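Local coordinates for protein tyrosine--tRNA ligase, mitochondrial (Emericella nidulans, PDB 5IHX) that probably catalyses the ATP-dependent attachment of L-tyrosine to its cognate tRNA in mitochondria, and binds free tyrosine in the catalytic domain of a class I synthetase, at residues W22-F25 with A26-I29; S36-E39 with H40-R44; H48-V51 with G52-L56; D55-H58 with R59-E63; S270-L273 with D274-I277. All blocks are in the same frame, centred on the assembly; numbering follows the deposited sequence.

Contact 1: W22-F25 with A26-I29; sequences WAQF and AQEI
The amide of Gln24 and the carboxylate of Glu28 meet with their planes almost at right angles, 81° apart, so neither group lies flat on the other. Gln24 NE2 donates to Glu28 OE2 over 2.7 Å, approaching the oxygen on its anti side and 19° out of the carboxylate plane. The other carboxylate oxygen, Glu28 OE1, sits obliquely to the ring of Phe25, with CD1 as its nearest ring atom at 4.3 Å, and forms a salt bridge to Arg34. Each carboxylate oxygen thus has its own partner, which would probably stabilise the negative charge. Gln24 bends at chi2 (59°) to reach a Glu28 chain that runs extended, Glu28 CG passing Gln24 O at 3.4 Å. Beside this pair, Gln27 directs its amide nitrogen to Glu31 one turn further on. On the inner side, Ile29 CG1 lies 3.2 Å from Phe25 O, the carbonyl that also accepts from Ile29 N at 2.8 Å, and Ala26 and Ile29 rest on helix 54-63. Polar i to i+4 pairing along the outer face, with Trp22, Ala26 and Ile29 turned toward the protein, is the pattern of an amphipathic surface helix, here helix 16-30.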
loop_
_atom_site.group_PDB
_atom_site.type_symbol
_atom_site.label_atom_id
_atom_site.label_comp_id
_atom_site.label_asym_id
_atom_site.label_seq_id
_atom_site.Cartn_x
_atom_site.Cartn_y
_atom_site.Cartn_z
ATOM N N TRP A 22 -13.104 -0.297 -39.594
ATOM C CA TRP A 22 -13.868 -0.780 -38.452
ATOM C C TRP A 22 -15.301 -0.258 -38.500
ATOM O O TRP A 22 -16.234 -0.937 -38.066
ATOM C CB TRP A 22 -13.199 -0.364 -37.142
ATOM C CG TRP A 22 -13.545 -1.255 -35.987
ATOM C CD1 TRP A 22 -14.439 -0.999 -34.990
ATOM C CD2 TRP A 22 -13.000 -2.551 -35.715
ATOM N NE1 TRP A 22 -14.485 -2.056 -34.113
ATOM C CE2 TRP A 22 -13.610 -3.021 -34.536
ATOM C CE3 TRP A 22 -12.055 -3.361 -36.355
ATOM C CZ2 TRP A 22 -13.306 -4.264 -33.982
ATOM C CZ3 TRP A 22 -11.756 -4.594 -35.806
ATOM C CH2 TRP A 22 -12.379 -5.034 -34.630
ATOM N N ALA A 23 -15.468 0.950 -39.033
ATOM C CA ALA A 23 -16.791 1.545 -39.181
ATOM C C ALA A 23 -17.594 0.764 -40.211
ATOM O O ALA A 23 -18.791 0.531 -40.034
ATOM C CB ALA A 23 -16.683 3.007 -39.581
ATOM N N GLN A 24 -16.929 0.372 -41.293
ATOM C CA GLN A 24 -17.560 -0.443 -42.321
ATOM C C GLN A 24 -18.008 -1.774 -41.721
ATOM O O GLN A 24 -19.142 -2.203 -41.936
ATOM C CB GLN A 24 -16.601 -0.668 -43.495
ATOM C CG GLN A 24 -17.137 -1.588 -44.587
ATOM C CD GLN A 24 -18.431 -1.086 -45.203
ATOM O OE1 GLN A 24 -18.766 0.095 -45.103
ATOM N NE2 GLN A 24 -19.168 -1.986 -45.846
ATOM N N PHE A 25 -17.112 -2.428 -40.984
ATOM C CA PHE A 25 -17.451 -3.673 -40.300
ATOM C C PHE A 25 -18.663 -3.493 -39.386
ATOM O O PHE A 25 -19.532 -4.361 -39.320
ATOM C CB PHE A 25 -16.268 -4.197 -39.475
ATOM C CG PHE A 25 -15.085 -4.653 -40.296
ATOM C CD1 PHE A 25 -15.200 -4.889 -41.657
ATOM C CD2 PHE A 25 -13.860 -4.879 -39.687
ATOM C CE1 PHE A 25 -14.109 -5.318 -42.398
ATOM C CE2 PHE A 25 -12.768 -5.308 -40.421
ATOM C CZ PHE A 25 -12.894 -5.531 -41.776
ATOM N N ALA A 26 -18.714 -2.365 -38.685
ATOM C CA ALA A 26 -19.788 -2.101 -37.733
ATOM C C ALA A 26 -21.150 -2.119 -38.419
ATOM O O ALA A 26 -22.097 -2.722 -37.912
ATOM C CB ALA A 26 -19.567 -0.765 -37.037
ATOM N N GLN A 27 -21.250 -1.455 -39.566
ATOM C CA GLN A 27 -22.495 -1.444 -40.323
ATOM C C GLN A 27 -22.848 -2.857 -40.777
ATOM O O GLN A 27 -23.997 -3.280 -40.672
ATOM C CB GLN A 27 -22.394 -0.514 -41.533
ATOM C CG GLN A 27 -23.683 -0.439 -42.345
ATOM C CD GLN A 27 -23.574 0.478 -43.548
ATOM O OE1 GLN A 27 -22.497 0.986 -43.864
ATOM N NE2 GLN A 27 -24.694 0.696 -44.226
ATOM N N GLU A 28 -21.854 -3.584 -41.274
ATOM C CA GLU A 28 -22.071 -4.944 -41.748
ATOM C C GLU A 28 -22.504 -5.864 -40.611
ATOM O O GLU A 28 -23.257 -6.813 -40.830
ATOM C CB GLU A 28 -20.809 -5.482 -42.423
ATOM C CG GLU A 28 -20.447 -4.749 -43.709
ATOM C CD GLU A 28 -19.166 -5.258 -44.341
ATOM O OE1 GLU A 28 -18.635 -6.287 -43.876
ATOM O OE2 GLU A 28 -18.690 -4.625 -45.307
ATOM N N ILE A 29 -22.037 -5.585 -39.398
ATOM C CA ILE A 29 -22.429 -6.388 -38.246
ATOM C C ILE A 29 -23.894 -6.154 -37.896
ATOM O O ILE A 29 -24.639 -7.101 -37.643
ATOM C CB ILE A 29 -21.547 -6.084 -37.014
ATOM C CG1 ILE A 29 -20.158 -6.696 -37.194
ATOM C CG2 ILE A 29 -22.179 -6.632 -35.733
ATOM C CD1 ILE A 29 -19.106 -6.123 -36.261
#

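Contact 2: S36-E39 with H40-R44; sequences SFVE and HLEER
A capping box opens helix 37-44, and the N-cap residue Ser36 also begins the backbone ladder by accepting from His40 N at 2.9 Å. The box is reciprocal: Glu39 N donates to Ser36 OG over 3.2 Å, and Ser36 N returns a nearly straight bond to Glu39 OE1 at 2.9 Å, reaching the carboxylate on its anti side. One turn along, Leu41 lies over a face of the Phe37 ring in a CH-pi contact, its CG 4.2 Å from the ring centroid and only 15° off the normal, while Leu41 CD1 comes to 3.5 Å from Phe37 CE2. With chi1 at -173° the Phe37 CG stands beside its own carbonyl carbon, and the ring projects outward on the side where Leu41 rises. Glu42, extended beyond CG, lays its CD 3.8 Å from Val38 CG1, its OE1 going to Arg54. Phe37 and His40 turn their rings to Trp96, and Phe37 also meets Phe61. A Ser-Glu capping box with buried Phe37, Val38 and Leu41 beside it is a capped helical N-terminus packed into the core.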
loop_
_atom_site.group_PDB
_atom_site.type_symbol
_atom_site.label_atom_id
_atom_site.label_comp_id
_atom_site.label_asym_id
_atom_site.label_seq_id
_atom_site.Cartn_x
_atom_site.Cartn_y
_atom_site.Cartn_z
ATOM N N SER A 36 -19.590 -9.655 -34.807
ATOM C CA SER A 36 -18.756 -8.833 -33.946
ATOM C C SER A 36 -17.772 -9.746 -33.231
ATOM O O SER A 36 -17.896 -10.970 -33.293
ATOM C CB SER A 36 -19.599 -8.057 -32.934
ATOM O OG SER A 36 -20.129 -8.924 -31.946
ATOM N N PHE A 37 -16.790 -9.157 -32.560
ATOM C CA PHE A 37 -15.805 -9.940 -31.830
ATOM C C PHE A 37 -16.476 -10.768 -30.738
ATOM O O PHE A 37 -16.075 -11.900 -30.476
ATOM C CB PHE A 37 -14.731 -9.028 -31.234
ATOM C CG PHE A 37 -13.591 -9.770 -30.604
ATOM C CD1 PHE A 37 -12.773 -10.584 -31.369
ATOM C CD2 PHE A 37 -13.328 -9.643 -29.250
ATOM C CE1 PHE A 37 -11.721 -11.270 -30.792
ATOM C CE2 PHE A 37 -12.276 -10.323 -28.671
ATOM C CZ PHE A 37 -11.470 -11.137 -29.444
ATOM N N VAL A 38 -17.506 -10.203 -30.113
ATOM C CA VAL A 38 -18.236 -10.900 -29.059
ATOM C C VAL A 38 -19.016 -12.085 -29.622
ATOM O O VAL A 38 -18.928 -13.198 -29.105
ATOM C CB VAL A 38 -19.209 -9.954 -28.320
ATOM C CG1 VAL A 38 -20.080 -10.726 -27.329
ATOM C CG2 VAL A 38 -18.438 -8.859 -27.607
ATOM N N GLU A 39 -19.799 -11.829 -30.666
ATOM C CA GLU A 39 -20.576 -12.877 -31.319
ATOM C C GLU A 39 -19.655 -14.004 -31.768
ATOM O O GLU A 39 -20.000 -15.181 -31.680
ATOM C CB GLU A 39 -21.349 -12.307 -32.510
ATOM C CG GLU A 39 -22.452 -11.334 -32.109
ATOM C CD GLU A 39 -23.059 -10.602 -33.293
ATOM O OE1 GLU A 39 -22.334 -10.344 -34.278
ATOM O OE2 GLU A 39 -24.263 -10.272 -33.231
ATOM N N HIS A 40 -18.475 -13.628 -32.245
ATOM C CA HIS A 40 -17.478 -14.601 -32.654
ATOM C C HIS A 40 -17.010 -15.459 -31.481
ATOM O O HIS A 40 -16.969 -16.682 -31.584
ATOM C CB HIS A 40 -16.276 -13.905 -33.286
ATOM C CG HIS A 40 -15.122 -14.821 -33.527
ATOM N ND1 HIS A 40 -15.141 -15.802 -34.494
ATOM C CD2 HIS A 40 -13.924 -14.930 -32.904
ATOM C CE1 HIS A 40 -13.999 -16.465 -34.469
ATOM N NE2 HIS A 40 -13.245 -15.954 -33.513
ATOM N N LEU A 41 -16.670 -14.819 -30.365
ATOM C CA LEU A 41 -16.189 -15.542 -29.188
ATOM C C LEU A 41 -17.263 -16.457 -28.620
ATOM O O LEU A 41 -16.968 -17.556 -28.146
ATOM C CB LEU A 41 -15.715 -14.571 -28.104
ATOM C CG LEU A 41 -14.405 -13.815 -28.346
ATOM C CD1 LEU A 41 -14.102 -12.907 -27.163
ATOM C CD2 LEU A 41 -13.242 -14.766 -28.592
ATOM N N GLU A 42 -18.508 -15.998 -28.656
ATOM C CA GLU A 42 -19.625 -16.806 -28.187
ATOM C C GLU A 42 -19.740 -18.077 -29.020
ATOM O O GLU A 42 -20.011 -19.158 -28.498
ATOM C CB GLU A 42 -20.924 -16.001 -28.252
ATOM C CG GLU A 42 -21.059 -14.987 -27.124
ATOM C CD GLU A 42 -22.144 -13.957 -27.378
ATOM O OE1 GLU A 42 -22.684 -13.405 -26.396
ATOM O OE2 GLU A 42 -22.447 -13.686 -28.559
ATOM N N GLU A 43 -19.530 -17.940 -30.324
ATOM C CA GLU A 43 -19.544 -19.085 -31.224
ATOM C C GLU A 43 -18.407 -20.055 -30.903
ATOM O O GLU A 43 -18.558 -21.267 -31.062
ATOM C CB GLU A 43 -19.462 -18.620 -32.679
ATOM C CG GLU A 43 -19.738 -19.718 -33.693
ATOM C CD GLU A 43 -19.807 -19.199 -35.119
ATOM O OE1 GLU A 43 -19.159 -18.175 -35.413
ATOM O OE2 GLU A 43 -20.514 -19.816 -35.943
ATOM N N ARG A 44 -17.265 -19.526 -30.463
ATOM C CA ARG A 44 -16.137 -20.374 -30.090
ATOM C C ARG A 44 -16.346 -20.967 -28.692
ATOM O O ARG A 44 -15.628 -21.879 -28.282
ATOM C CB ARG A 44 -14.816 -19.603 -30.123
ATOM C CG ARG A 44 -14.526 -18.905 -31.447
ATOM C CD ARG A 44 -14.474 -19.822 -32.663
ATOM N NE ARG A 44 -13.543 -20.941 -32.575
ATOM C CZ ARG A 44 -13.176 -21.670 -33.626
ATOM N NH1 ARG A 44 -13.653 -21.383 -34.831
ATOM N NH2 ARG A 44 -12.328 -22.679 -33.483
#

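Contact 3: H48-V51 with G52-L56; sequences HDVV and GDRDL
Val50 and Arg54 face each other across the short bend between strand 50-51 and helix 54-63, and the rotamers of both decide the fit. In Val50 the branch opposite the backbone nitrogen, CG1 (chi1 174°), lies against the bend, 3.7 Å from Gly52 O and 3.8 Å from Arg54 N. The second branch, CG2, packs on the aliphatic base of the arginine, 4.0 Å from Arg54 CB. Arg54 leaves the helix extended and then kinks at chi2 (-87°), which carries its guanidinium away from the valine. There NH1 meets Asp55 OD1 at 3.1 Å, in the guanidinium plane, as a salt bridge, while NE serves Glu42 of the preceding helix; the two carboxylates thus restrain the rotation of the flat group. Between the two residues the backbone folds sharply: Gly52 N makes a weak, strongly bent bond of 2.9 Å to Val50 O. At the Gly52 backbone angles (phi 131°) a CB would collide with Val51 O, so the absence of a side chain matters here. Val51 packs on helix 243-259 and pairs its backbone with Gly278. An inverse gamma turn centred on Val51, followed by the N-cap Asp53, which accepts weakly from Leu56 N, makes a tight connection from edge strand 50-51 into helix 54-63.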
loop_
_atom_site.group_PDB
_atom_site.type_symbol
_atom_site.label_atom_id
_atom_site.label_comp_id
_atom_site.label_asym_id
_atom_site.label_seq_id
_atom_site.Cartn_x
_atom_site.Cartn_y
_atom_site.Cartn_z
ATOM N N HIS A 48 -17.578 -17.074 -20.695
ATOM C CA HIS A 48 -18.345 -17.674 -19.611
ATOM C C HIS A 48 -19.293 -16.634 -19.019
ATOM O O HIS A 48 -20.512 -16.735 -19.169
ATOM C CB HIS A 48 -17.418 -18.233 -18.532
ATOM C CG HIS A 48 -18.144 -18.850 -17.378
ATOM N ND1 HIS A 48 -19.069 -19.856 -17.537
ATOM C CD2 HIS A 48 -18.082 -18.599 -16.048
ATOM C CE1 HIS A 48 -19.547 -20.204 -16.353
ATOM N NE2 HIS A 48 -18.964 -19.456 -15.435
ATOM N N ASP A 49 -18.721 -15.643 -18.340
ATOM C CA ASP A 49 -19.484 -14.523 -17.794
ATOM C C ASP A 49 -18.957 -13.196 -18.316
ATOM O O ASP A 49 -17.753 -13.025 -18.500
ATOM C CB ASP A 49 -19.430 -14.514 -16.261
ATOM C CG ASP A 49 -20.262 -15.616 -15.635
ATOM O OD1 ASP A 49 -21.275 -16.027 -16.242
ATOM O OD2 ASP A 49 -19.907 -16.063 -14.523
ATOM N N VAL A 50 -19.870 -12.258 -18.547
ATOM C CA VAL A 50 -19.503 -10.888 -18.865
ATOM C C VAL A 50 -19.566 -10.063 -17.589
ATOM O O VAL A 50 -20.591 -10.026 -16.912
ATOM C CB VAL A 50 -20.427 -10.274 -19.937
ATOM C CG1 VAL A 50 -20.114 -8.789 -20.138
ATOM C CG2 VAL A 50 -20.304 -11.036 -21.245
ATOM N N VAL A 51 -18.456 -9.411 -17.260
ATOM C CA VAL A 51 -18.412 -8.520 -16.109
ATOM C C VAL A 51 -19.021 -7.186 -16.517
ATOM O O VAL A 51 -18.313 -6.242 -16.868
ATOM C CB VAL A 51 -16.977 -8.324 -15.595
ATOM C CG1 VAL A 51 -16.975 -7.453 -14.348
ATOM C CG2 VAL A 51 -16.341 -9.673 -15.295
ATOM N N GLY A 52 -20.348 -7.130 -16.471
ATOM C CA GLY A 52 -21.098 -6.001 -16.979
ATOM C C GLY A 52 -22.208 -6.512 -17.873
ATOM O O GLY A 52 -22.641 -7.657 -17.737
ATOM N N ASP A 53 -22.657 -5.669 -18.798
ATOM C CA ASP A 53 -23.753 -6.024 -19.691
ATOM C C ASP A 53 -23.207 -6.617 -20.987
ATOM O O ASP A 53 -22.411 -5.982 -21.679
ATOM C CB ASP A 53 -24.616 -4.795 -19.990
ATOM C CG ASP A 53 -25.824 -5.125 -20.842
ATOM O OD1 ASP A 53 -26.191 -4.294 -21.697
ATOM O OD2 ASP A 53 -26.410 -6.211 -20.653
ATOM N N ARG A 54 -23.637 -7.834 -21.306
ATOM C CA ARG A 54 -23.182 -8.521 -22.511
ATOM C C ARG A 54 -23.440 -7.685 -23.764
ATOM O O ARG A 54 -22.559 -7.547 -24.612
ATOM C CB ARG A 54 -23.854 -9.898 -22.634
ATOM C CG ARG A 54 -23.457 -10.694 -23.885
ATOM C CD ARG A 54 -24.330 -10.347 -25.090
ATOM N NE ARG A 54 -23.905 -11.007 -26.318
ATOM C CZ ARG A 54 -24.314 -10.643 -27.529
ATOM N NH1 ARG A 54 -25.152 -9.622 -27.668
ATOM N NH2 ARG A 54 -23.883 -11.288 -28.604
ATOM N N ASP A 55 -24.646 -7.139 -23.886
ATOM C CA ASP A 55 -25.002 -6.355 -25.066
ATOM C C ASP A 55 -24.113 -5.128 -25.197
ATOM O O ASP A 55 -23.785 -4.714 -26.308
ATOM C CB ASP A 55 -26.473 -5.929 -25.020
ATOM C CG ASP A 55 -27.428 -7.103 -25.151
ATOM O OD1 ASP A 55 -27.049 -8.119 -25.773
ATOM O OD2 ASP A 55 -28.562 -7.006 -24.636
ATOM N N LEU A 56 -23.719 -4.549 -24.068
ATOM C CA LEU A 56 -22.813 -3.407 -24.095
ATOM C C LEU A 56 -21.433 -3.834 -24.593
ATOM O O LEU A 56 -20.813 -3.131 -25.387
ATOM C CB LEU A 56 -22.702 -2.764 -22.713
ATOM C CG LEU A 56 -21.716 -1.598 -22.608
ATOM C CD1 LEU A 56 -22.027 -0.522 -23.642
ATOM C CD2 LEU A 56 -21.724 -1.010 -21.206
#

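Contact 4: D55-H58 with R59-E63; sequences DLLH and RVFTE
His58 O takes two bonds from Thr62, one from OG1 at 2.7 Å and one from N at 3.0 Å, arriving from opposite faces of the carbonyl plane. With chi1 at -62°, OG1 stands beside the threonine's own backbone nitrogen and can bend back to the carbonyl one turn earlier. The same hydroxyl lies 3.6 Å above the His58 ring, offset toward its rim. Such an i to i-4 bond from the hydroxyl to a backbone carbonyl is common for threonine in helices, here the C-terminal half of helix 54-63. On another face Leu57 and Phe61 lie side by side, pointing the same way, with Leu57 CD1 3.7 Å from Phe61 CE2, and Leu57 O sits at the ring edge, 3.4 Å from Phe61 CD2. Leu56 CD1 covers a face of the Arg59 guanidinium, 3.8 Å from Arg59 NH2, and lies 4.1 Å from Val60 CG2. In the next shell, His58 ND1 has a weak hydrogen bond to Ser36 OG, Ile29 flanks both His58 and Thr62, and Val38 packs against Leu57 and Phe61.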
loop_
_atom_site.group_PDB
_atom_site.type_symbol
_atom_site.label_atom_id
_atom_site.label_comp_id
_atom_site.label_asym_id
_atom_site.label_seq_id
_atom_site.Cartn_x
_atom_site.Cartn_y
_atom_site.Cartn_z
ATOM N N ASP A 55 -24.646 -7.139 -23.886
ATOM C CA ASP A 55 -25.002 -6.355 -25.066
ATOM C C ASP A 55 -24.113 -5.128 -25.197
ATOM O O ASP A 55 -23.785 -4.714 -26.308
ATOM C CB ASP A 55 -26.473 -5.929 -25.020
ATOM C CG ASP A 55 -27.428 -7.103 -25.151
ATOM O OD1 ASP A 55 -27.049 -8.119 -25.773
ATOM O OD2 ASP A 55 -28.562 -7.006 -24.636
ATOM N N LEU A 56 -23.719 -4.549 -24.068
ATOM C CA LEU A 56 -22.813 -3.407 -24.095
ATOM C C LEU A 56 -21.433 -3.834 -24.593
ATOM O O LEU A 56 -20.813 -3.131 -25.387
ATOM C CB LEU A 56 -22.702 -2.764 -22.713
ATOM C CG LEU A 56 -21.716 -1.598 -22.608
ATOM C CD1 LEU A 56 -22.027 -0.522 -23.642
ATOM C CD2 LEU A 56 -21.724 -1.010 -21.206
ATOM N N LEU A 57 -20.965 -4.989 -24.129
ATOM C CA LEU A 57 -19.683 -5.531 -24.573
ATOM C C LEU A 57 -19.696 -5.700 -26.084
ATOM O O LEU A 57 -18.758 -5.307 -26.777
ATOM C CB LEU A 57 -19.395 -6.871 -23.893
ATOM C CG LEU A 57 -18.007 -7.473 -24.142
ATOM C CD1 LEU A 57 -16.920 -6.655 -23.466
ATOM C CD2 LEU A 57 -17.961 -8.918 -23.676
ATOM N N HIS A 58 -20.774 -6.292 -26.585
ATOM C CA HIS A 58 -20.991 -6.427 -28.019
ATOM C C HIS A 58 -20.953 -5.074 -28.728
ATOM O O HIS A 58 -20.308 -4.940 -29.770
ATOM C CB HIS A 58 -22.316 -7.148 -28.281
ATOM C CG HIS A 58 -22.776 -7.079 -29.702
ATOM N ND1 HIS A 58 -22.286 -7.910 -30.686
ATOM C CD2 HIS A 58 -23.718 -6.307 -30.297
ATOM C CE1 HIS A 58 -22.883 -7.632 -31.833
ATOM N NE2 HIS A 58 -23.758 -6.664 -31.620
ATOM N N ARG A 59 -21.639 -4.075 -28.178
ATOM C CA ARG A 59 -21.656 -2.756 -28.809
ATOM C C ARG A 59 -20.263 -2.129 -28.815
ATOM O O ARG A 59 -19.859 -1.516 -29.802
ATOM C CB ARG A 59 -22.628 -1.800 -28.112
ATOM C CG ARG A 59 -24.059 -1.873 -28.626
ATOM C CD ARG A 59 -24.834 -0.593 -28.332
ATOM N NE ARG A 59 -25.058 -0.348 -26.907
ATOM C CZ ARG A 59 -24.959 0.849 -26.328
ATOM N NH1 ARG A 59 -24.643 1.928 -27.040
ATOM N NH2 ARG A 59 -25.179 0.975 -25.026
ATOM N N VAL A 60 -19.537 -2.272 -27.710
ATOM C CA VAL A 60 -18.195 -1.703 -27.603
ATOM C C VAL A 60 -17.282 -2.234 -28.706
ATOM O O VAL A 60 -16.611 -1.462 -29.391
ATOM C CB VAL A 60 -17.560 -1.999 -26.219
ATOM C CG1 VAL A 60 -16.058 -1.694 -26.222
ATOM C CG2 VAL A 60 -18.248 -1.194 -25.131
ATOM N N PHE A 61 -17.265 -3.553 -28.879
ATOM C CA PHE A 61 -16.398 -4.175 -29.874
ATOM C C PHE A 61 -16.878 -3.909 -31.295
ATOM O O PHE A 61 -16.077 -3.863 -32.226
ATOM C CB PHE A 61 -16.297 -5.680 -29.630
ATOM C CG PHE A 61 -15.267 -6.056 -28.604
ATOM C CD1 PHE A 61 -13.917 -5.957 -28.898
ATOM C CD2 PHE A 61 -15.643 -6.507 -27.351
ATOM C CE1 PHE A 61 -12.962 -6.299 -27.962
ATOM C CE2 PHE A 61 -14.690 -6.854 -26.409
ATOM C CZ PHE A 61 -13.348 -6.750 -26.715
ATOM N N THR A 62 -18.185 -3.746 -31.465
ATOM C CA THR A 62 -18.733 -3.425 -32.776
ATOM C C THR A 62 -18.281 -2.034 -33.207
ATOM O O THR A 62 -17.817 -1.844 -34.329
ATOM C CB THR A 62 -20.274 -3.490 -32.780
ATOM O OG1 THR A 62 -20.702 -4.818 -32.460
ATOM C CG2 THR A 62 -20.834 -3.096 -34.146
ATOM N N GLU A 63 -18.415 -1.067 -32.303
ATOM C CA GLU A 63 -18.160 0.334 -32.627
ATOM C C GLU A 63 -16.686 0.732 -32.566
ATOM O O GLU A 63 -16.261 1.635 -33.286
ATOM C CB GLU A 63 -18.960 1.238 -31.684
ATOM C CG GLU A 63 -20.464 1.022 -31.744
ATOM C CD GLU A 63 -21.041 1.300 -33.120
ATOM O OE1 GLU A 63 -20.399 2.030 -33.903
ATOM O OE2 GLU A 63 -22.137 0.782 -33.420
#

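Contact 5: S270-L273 with D274-I277; sequences SDDL and DKPI
Asp274 closes the first turn: its N donates to Asp271 O at 3.0 Å, coming from well above the carbonyl plane (48° out of it), while Asp271 OD1 accepts from Leu273 N at 3.1 Å. The Asp274 side chain leans back over Asp271, where a water receives a hydrogen bond from Asp271 N and gives one to Asp274 OD2 at 2.7 Å; the other oxygen, OD1, is held by a salt bridge to Lys64. Lys275 follows, its N reaching Asp272 O over 3.2 Å from still higher above the plane, 70° out. The extended lysine chain runs past Asp272 so that CE, not the ammonium, comes closest, 3.0 Å from Asp272 OD1. A bend at chi4 (-61°) leaves Lys275 NZ 4.4 Å from Asp272 OD1, beyond salt-bridge range, and NZ bonds instead to Leu269 O. Lys275 O shares a second water with Asp272 O, at 2.7 and 3.0 Å respectively. Pro276 then turns to Trp225 and Phe229 of helix 212-229, and Ile277 enters strand 277-280, pairing with Gln234 and Gln236. An Asx turn leading into a short 3-10 turn, with one water joining the carbonyls of Asp272 and Lys275, forms this surface loop before strand 277-280 of the mixed sheet.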
loop_
_atom_site.group_PDB
_atom_site.type_symbol
_atom_site.label_atom_id
_atom_site.label_comp_id
_atom_site.label_asym_id
_atom_site.label_seq_id
_atom_site.Cartn_x
_atom_site.Cartn_y
_atom_site.Cartn_z
ATOM N N SER A 270 -18.569 9.431 -19.457
ATOM C CA SER A 270 -20.020 9.596 -19.440
ATOM C C SER A 270 -20.718 8.643 -20.413
ATOM O O SER A 270 -21.807 8.144 -20.129
ATOM C CB SER A 270 -20.385 11.045 -19.770
ATOM O OG SER A 270 -19.621 11.529 -20.862
ATOM N N ASP A 271 -20.087 8.393 -21.557
ATOM C CA ASP A 271 -20.642 7.483 -22.554
ATOM C C ASP A 271 -20.311 6.036 -22.187
ATOM O O ASP A 271 -19.151 5.699 -21.942
ATOM C CB ASP A 271 -20.103 7.821 -23.947
ATOM C CG ASP A 271 -20.898 7.162 -25.063
ATOM O OD1 ASP A 271 -21.517 6.103 -24.825
ATOM O OD2 ASP A 271 -20.902 7.708 -26.186
ATOM N N ASP A 272 -21.335 5.190 -22.143
ATOM C CA ASP A 272 -21.167 3.784 -21.780
ATOM C C ASP A 272 -20.175 3.057 -22.684
ATOM O O ASP A 272 -19.521 2.107 -22.254
ATOM C CB ASP A 272 -22.516 3.059 -21.820
ATOM C CG ASP A 272 -23.325 3.251 -20.550
ATOM O OD1 ASP A 272 -22.980 4.145 -19.748
ATOM O OD2 ASP A 272 -24.307 2.505 -20.354
ATOM N N LEU A 273 -20.064 3.504 -23.932
ATOM C CA LEU A 273 -19.172 2.869 -24.897
ATOM C C LEU A 273 -17.695 3.058 -24.553
ATOM O O LEU A 273 -16.831 2.419 -25.153
ATOM C CB LEU A 273 -19.437 3.419 -26.302
ATOM C CG LEU A 273 -20.718 2.977 -27.014
ATOM C CD1 LEU A 273 -20.831 3.681 -28.355
ATOM C CD2 LEU A 273 -20.756 1.468 -27.206
ATOM N N ASP A 274 -17.412 3.928 -23.586
ATOM C CA ASP A 274 -16.038 4.237 -23.199
ATOM C C ASP A 274 -15.685 3.682 -21.824
ATOM O O ASP A 274 -14.530 3.744 -21.404
ATOM C CB ASP A 274 -15.816 5.751 -23.202
ATOM C CG ASP A 274 -16.042 6.369 -24.563
ATOM O OD1 ASP A 274 -15.900 5.649 -25.574
ATOM O OD2 ASP A 274 -16.360 7.576 -24.621
ATOM N N LYS A 275 -16.677 3.139 -21.128
ATOM C CA LYS A 275 -16.467 2.642 -19.773
ATOM C C LYS A 275 -15.715 1.313 -19.803
ATOM O O LYS A 275 -15.909 0.511 -20.719
ATOM C CB LYS A 275 -17.806 2.479 -19.051
ATOM C CG LYS A 275 -18.530 3.797 -18.796
ATOM C CD LYS A 275 -19.932 3.574 -18.249
ATOM C CE LYS A 275 -20.653 4.890 -17.986
ATOM N NZ LYS A 275 -19.968 5.747 -16.983
ATOM N N PRO A 276 -14.844 1.077 -18.807
ATOM C CA PRO A 276 -14.164 -0.220 -18.733
ATOM C C PRO A 276 -15.158 -1.360 -18.575
ATOM O O PRO A 276 -16.217 -1.180 -17.978
ATOM C CB PRO A 276 -13.273 -0.088 -17.493
ATOM C CG PRO A 276 -13.914 0.981 -16.679
ATOM C CD PRO A 276 -14.494 1.942 -17.668
ATOM N N ILE A 277 -14.820 -2.523 -19.116
ATOM C CA ILE A 277 -15.711 -3.667 -19.071
ATOM C C ILE A 277 -14.853 -4.911 -19.258
ATOM O O ILE A 277 -13.727 -4.816 -19.732
ATOM C CB ILE A 277 -16.810 -3.563 -20.153
ATOM C CG1 ILE A 277 -17.876 -4.646 -19.963
ATOM C CG2 ILE A 277 -16.195 -3.589 -21.557
ATOM C CD1 ILE A 277 -19.120 -4.416 -20.800
HETATM O O HOH W 1 -17.597 9.161 -22.760
HETATM O O HOH W 2 -18.317 -0.484 -21.378
#

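In the fold
Contacts 1 to 4 follow one another through the N-terminal part of the chain, and contacts 3 and 4 share Asp55 and Leu56 of helix 54-63. That helix lies among the others: Trp22 NE1 of contact 1 makes a weak hydrogen bond of 3.1 Å to Phe61 O of contact 4, and Glu42 OE1 of contact 2 bridges to Arg54 NE of contact 3 at 2.7 Å. Contact 5, much later in sequence, returns to the same helix, where Ile277 CG2 lies 3.7 Å from Leu57 CD1. Its strand 277-280 runs antiparallel to strand 50-51 of contact 3. The bound tyrosine lies about 12 Å from the Val51 side chain, so contact 3 lies outside the tyrosine pocket, whose lining residues belong to none of the contacts.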